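Local coordinates for protein phosphoribosyl-aminoimidazole carboxylase (Aspergillus clavatus, PDB 3K5I) that probably carboxylates 5-aminoimidazole ribonucleotide at the expense of ATP, as an N5-carboxyaminoimidazole ribonucleotide synthetase of the ATP-grasp superfamily in purine biosynthesis, at residues R328-I336 against M384-I395. Numbering follows the deposited sequence. Where two conformers were deposited one is given.
Sequences RQPSIMLNI and MHEAETHIQPLI
Ile332 drives its CD1 methyl into the first turns of helix 384-395, the tight centre of a helix-on-sheet layer in which the C-terminal helix of this ATP-grasp enzyme packs along one face of an antiparallel sheet. Strand 331-336, flanked in that sheet by strands 235-241 and 373-380, runs roughly parallel to the helix, with 29° between their directions and 8.0 Å between the axes at closest approach. Because Ile332 has CG1 anti to its carbonyl carbon (chi1 -62°) and an extended end, CD1 comes within 3.4 Å of Glu388 N and 3.9 Å of Ala387 CB. Alanine suits this place: its single methyl lets the isoleucine sit almost against the helix backbone. Glu388 uses only its aliphatic part here, CG touching Ile332, while its carboxylate reaches out to a salt bridge with Arg244. The start of the helix is equally close: Pro330 brings CB and CG up to Met384 N, CB at 3.7 Å, and the thioether chain of Met384 is bent at chi2 and chi3, with SD beside Ile332 CG1 and CE 3.9 Å from Ser331 O. Ile391 lies one turn on from Ala387, its CG2 meeting Ile332 CD1 while its CD1 rests 4.0 Å from Leu334 CB.

No hydrogen bond links the two segments; shape and burial of aliphatic groups join them, while the strand's backbone is bonded to its neighbours in the sheet. The outward side of the helix, turned to solvent, bears the exposed polar residues His385 and Thr389. Packing is looser toward the far end, where leucine at 334 carries the apolar surface onward to Leu394, which itself packs on Cys351 and Ala352 of helix 344-352, and to partly exposed Ile395, whose CG1 stays 4.3 Å from Leu334 CD1.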
loop_
_atom_site.group_PDB
_atom_site.type_symbol
_atom_site.label_atom_id
_atom_site.label_comp_id
_atom_site.label_asym_id
_atom_site.label_seq_id
_atom_site.Cartn_x
_atom_site.Cartn_y
_atom_site.Cartn_z
ATOM N N ARG A 328 -13.387 -0.352 7.531
ATOM C CA ARG A 328 -13.762 -1.681 6.989
ATOM C C ARG A 328 -13.829 -2.783 8.053
ATOM O O ARG A 328 -14.728 -3.593 7.975
ATOM C CB ARG A 328 -12.659 -2.136 5.987
ATOM C CG ARG A 328 -12.269 -0.989 5.005
ATOM C CD ARG A 328 -11.341 -1.336 3.810
ATOM N NE ARG A 328 -11.525 -2.737 3.521
ATOM C CZ ARG A 328 -10.692 -3.530 2.869
ATOM N NH1 ARG A 328 -9.557 -3.018 2.431
ATOM N NH2 ARG A 328 -11.030 -4.813 2.682
ATOM N N GLN A 329 -12.897 -2.872 9.003
ATOM C CA GLN A 329 -12.926 -3.908 10.043
ATOM C C GLN A 329 -12.101 -3.312 11.159
ATOM O O GLN A 329 -11.363 -2.363 10.918
ATOM C CB GLN A 329 -12.074 -5.082 9.610
ATOM C CG GLN A 329 -12.757 -6.026 8.670
ATOM C CD GLN A 329 -11.758 -7.111 8.400
ATOM O OE1 GLN A 329 -10.575 -6.886 8.114
ATOM N NE2 GLN A 329 -12.210 -8.310 8.567
ATOM N N PRO A 330 -12.205 -3.883 12.353
ATOM C CA PRO A 330 -11.412 -3.371 13.488
ATOM C C PRO A 330 -9.896 -3.529 13.313
ATOM O O PRO A 330 -9.407 -4.484 12.673
ATOM C CB PRO A 330 -11.939 -4.135 14.730
ATOM C CG PRO A 330 -13.356 -4.561 14.304
ATOM C CD PRO A 330 -13.496 -4.473 12.764
ATOM N N SER A 331 -9.148 -2.601 13.903
ATOM C CA SER A 331 -7.696 -2.662 13.816
ATOM C C SER A 331 -6.924 -1.996 14.940
ATOM O O SER A 331 -7.422 -1.210 15.747
ATOM C CB SER A 331 -7.158 -2.387 12.416
ATOM O OG SER A 331 -7.531 -1.119 11.914
ATOM N N ILE A 332 -5.669 -2.392 15.018
ATOM C CA ILE A 332 -4.822 -1.843 16.065
ATOM C C ILE A 332 -3.482 -1.470 15.404
ATOM O O ILE A 332 -2.931 -2.270 14.634
ATOM C CB ILE A 332 -4.549 -2.944 17.204
ATOM C CG1 ILE A 332 -5.863 -3.354 17.857
ATOM C CG2 ILE A 332 -3.746 -2.380 18.420
ATOM C CD1 ILE A 332 -5.723 -4.639 18.641
ATOM N N MET A 333 -2.949 -0.285 15.696
ATOM C CA MET A 333 -1.642 0.067 15.126
ATOM C C MET A 333 -0.772 0.222 16.356
ATOM O O MET A 333 -1.188 0.851 17.365
ATOM C CB MET A 333 -1.676 1.370 14.305
ATOM C CG MET A 333 -0.318 1.928 13.741
ATOM S SD MET A 333 -0.127 3.679 14.239
ATOM C CE MET A 333 0.197 3.567 15.912
ATOM N N LEU A 334 0.412 -0.373 16.209
ATOM C CA LEU A 334 1.470 -0.326 17.219
ATOM C C LEU A 334 2.679 0.427 16.609
ATOM O O LEU A 334 3.060 0.183 15.466
ATOM C CB LEU A 334 1.874 -1.756 17.619
ATOM C CG LEU A 334 3.010 -1.789 18.657
ATOM C CD1 LEU A 334 2.572 -1.581 20.097
ATOM C CD2 LEU A 334 3.584 -3.151 18.591
ATOM N N ASN A 335 3.280 1.387 17.302
ATOM C CA ASN A 335 4.416 2.087 16.704
ATOM C C ASN A 335 5.624 1.246 17.007
ATOM O O ASN A 335 5.565 0.581 18.012
ATOM C CB ASN A 335 4.662 3.458 17.379
ATOM C CG ASN A 335 4.004 4.586 16.605
ATOM O OD1 ASN A 335 3.659 4.419 15.420
ATOM N ND2 ASN A 335 3.780 5.721 17.263
ATOM N N ILE A 336 6.673 1.322 16.188
ATOM C CA ILE A 336 7.941 0.658 16.392
ATOM C C ILE A 336 8.854 1.837 16.667
ATOM O O ILE A 336 9.238 2.612 15.806
ATOM C CB ILE A 336 8.434 -0.005 15.164
ATOM C CG1 ILE A 336 7.469 -1.119 14.784
ATOM C CG2 ILE A 336 9.808 -0.581 15.426
ATOM C CD1 ILE A 336 7.956 -1.686 13.520
ATOM N N MET A 384 -12.499 -6.601 17.409
ATOM C CA MET A 384 -11.356 -6.021 18.114
ATOM C C MET A 384 -10.740 -7.156 18.911
ATOM O O MET A 384 -9.524 -7.389 18.940
ATOM C CB MET A 384 -11.970 -4.980 19.080
ATOM C CG MET A 384 -11.060 -3.878 19.590
ATOM S SD MET A 384 -9.709 -3.248 18.494
ATOM C CE MET A 384 -10.532 -1.607 18.120
ATOM N N HIS A 385 -11.643 -7.865 19.573
ATOM C CA HIS A 385 -11.216 -8.923 20.428
ATOM C C HIS A 385 -10.117 -9.633 19.679
ATOM O O HIS A 385 -9.016 -9.803 20.094
ATOM C CB HIS A 385 -12.325 -9.901 20.711
ATOM C CG HIS A 385 -11.862 -10.934 21.670
ATOM N ND1 HIS A 385 -11.503 -10.610 22.964
ATOM C CD2 HIS A 385 -11.628 -12.253 21.521
ATOM C CE1 HIS A 385 -11.097 -11.703 23.580
ATOM N NE2 HIS A 385 -11.165 -12.712 22.728
ATOM N N GLU A 386 -10.508 -10.187 18.550
ATOM C CA GLU A 386 -9.568 -11.002 17.793
ATOM C C GLU A 386 -8.296 -10.276 17.322
ATOM O O GLU A 386 -7.205 -10.888 17.280
ATOM C CB GLU A 386 -10.375 -11.522 16.628
ATOM C CG GLU A 386 -9.837 -12.738 15.972
ATOM C CD GLU A 386 -10.549 -12.955 14.656
ATOM O OE1 GLU A 386 -11.747 -12.577 14.513
ATOM O OE2 GLU A 386 -9.852 -13.499 13.781
ATOM N N ALA A 387 -8.441 -8.990 16.965
ATOM C CA ALA A 387 -7.305 -8.148 16.530
ATOM C C ALA A 387 -6.402 -8.018 17.767
ATOM O O ALA A 387 -5.167 -8.117 17.680
ATOM C CB ALA A 387 -7.775 -6.735 16.063
ATOM N N GLU A 388 -7.034 -7.804 18.922
ATOM C CA GLU A 388 -6.282 -7.697 20.166
ATOM C C GLU A 388 -5.473 -8.976 20.450
ATOM O O GLU A 388 -4.307 -8.949 20.871
ATOM C CB GLU A 388 -7.226 -7.513 21.313
ATOM C CG GLU A 388 -7.660 -6.084 21.564
ATOM C CD GLU A 388 -8.936 -6.082 22.397
ATOM O OE1 GLU A 388 -9.595 -5.035 22.528
ATOM O OE2 GLU A 388 -9.296 -7.140 22.948
ATOM N N THR A 389 -6.108 -10.113 20.212
ATOM C CA THR A 389 -5.360 -11.348 20.419
ATOM C C THR A 389 -4.215 -11.580 19.425
ATOM O O THR A 389 -3.151 -12.148 19.734
ATOM C CB THR A 389 -6.374 -12.462 20.192
ATOM O OG1 THR A 389 -7.435 -12.359 21.155
ATOM C CG2 THR A 389 -5.695 -13.784 20.307
ATOM N N HIS A 390 -4.430 -11.191 18.177
ATOM C CA HIS A 390 -3.353 -11.414 17.215
ATOM C C HIS A 390 -2.163 -10.573 17.555
ATOM O O HIS A 390 -1.022 -10.978 17.351
ATOM C CB HIS A 390 -3.747 -10.869 15.892
ATOM C CG HIS A 390 -4.695 -11.744 15.136
ATOM N ND1 HIS A 390 -4.968 -13.048 15.502
ATOM C CD2 HIS A 390 -5.422 -11.490 14.020
ATOM C CE1 HIS A 390 -5.848 -13.549 14.652
ATOM N NE2 HIS A 390 -6.125 -12.633 13.736
ATOM N N ILE A 391 -2.413 -9.370 18.056
ATOM C CA ILE A 391 -1.283 -8.510 18.381
ATOM C C ILE A 391 -0.593 -8.670 19.742
ATOM O O ILE A 391 0.575 -8.281 19.916
ATOM C CB ILE A 391 -1.638 -7.028 18.174
ATOM C CG1 ILE A 391 -0.411 -6.193 17.871
ATOM C CG2 ILE A 391 -2.360 -6.491 19.386
ATOM C CD1 ILE A 391 -0.725 -4.733 17.200
ATOM N N GLN A 392 -1.277 -9.216 20.733
ATOM C CA GLN A 392 -0.585 -9.311 22.038
ATOM C C GLN A 392 0.894 -9.682 22.159
ATOM O O GLN A 392 1.729 -8.983 22.761
ATOM C CB GLN A 392 -1.358 -10.162 23.038
ATOM C CG GLN A 392 -0.850 -9.982 24.468
ATOM C CD GLN A 392 -0.914 -8.540 24.882
ATOM O OE1 GLN A 392 -1.955 -8.070 25.334
ATOM N NE2 GLN A 392 0.186 -7.817 24.692
ATOM N N PRO A 393 1.228 -10.819 21.581
ATOM C CA PRO A 393 2.594 -11.292 21.624
ATOM C C PRO A 393 3.658 -10.324 21.100
ATOM O O PRO A 393 4.793 -10.280 21.582
ATOM C CB PRO A 393 2.535 -12.574 20.812
ATOM C CG PRO A 393 1.165 -12.861 20.590
ATOM C CD PRO A 393 0.398 -11.589 20.649
ATOM N N LEU A 394 3.293 -9.560 20.083
ATOM C CA LEU A 394 4.175 -8.571 19.464
ATOM C C LEU A 394 4.304 -7.378 20.417
ATOM O O LEU A 394 5.371 -6.772 20.525
ATOM C CB LEU A 394 3.438 -8.069 18.224
ATOM C CG LEU A 394 4.169 -6.937 17.490
ATOM C CD1 LEU A 394 5.592 -7.289 17.165
ATOM C CD2 LEU A 394 3.374 -6.507 16.221
ATOM N N ILE A 395 3.218 -7.040 21.105
ATOM C CA ILE A 395 3.300 -5.941 22.082
ATOM C C ILE A 395 4.172 -6.540 23.183
ATOM O O ILE A 395 5.062 -5.881 23.726
ATOM C CB ILE A 395 1.905 -5.741 22.713
ATOM C CG1 ILE A 395 0.859 -5.227 21.698
ATOM C CG2 ILE A 395 1.962 -5.043 24.088
ATOM C CD1 ILE A 395 -0.563 -4.828 22.386
#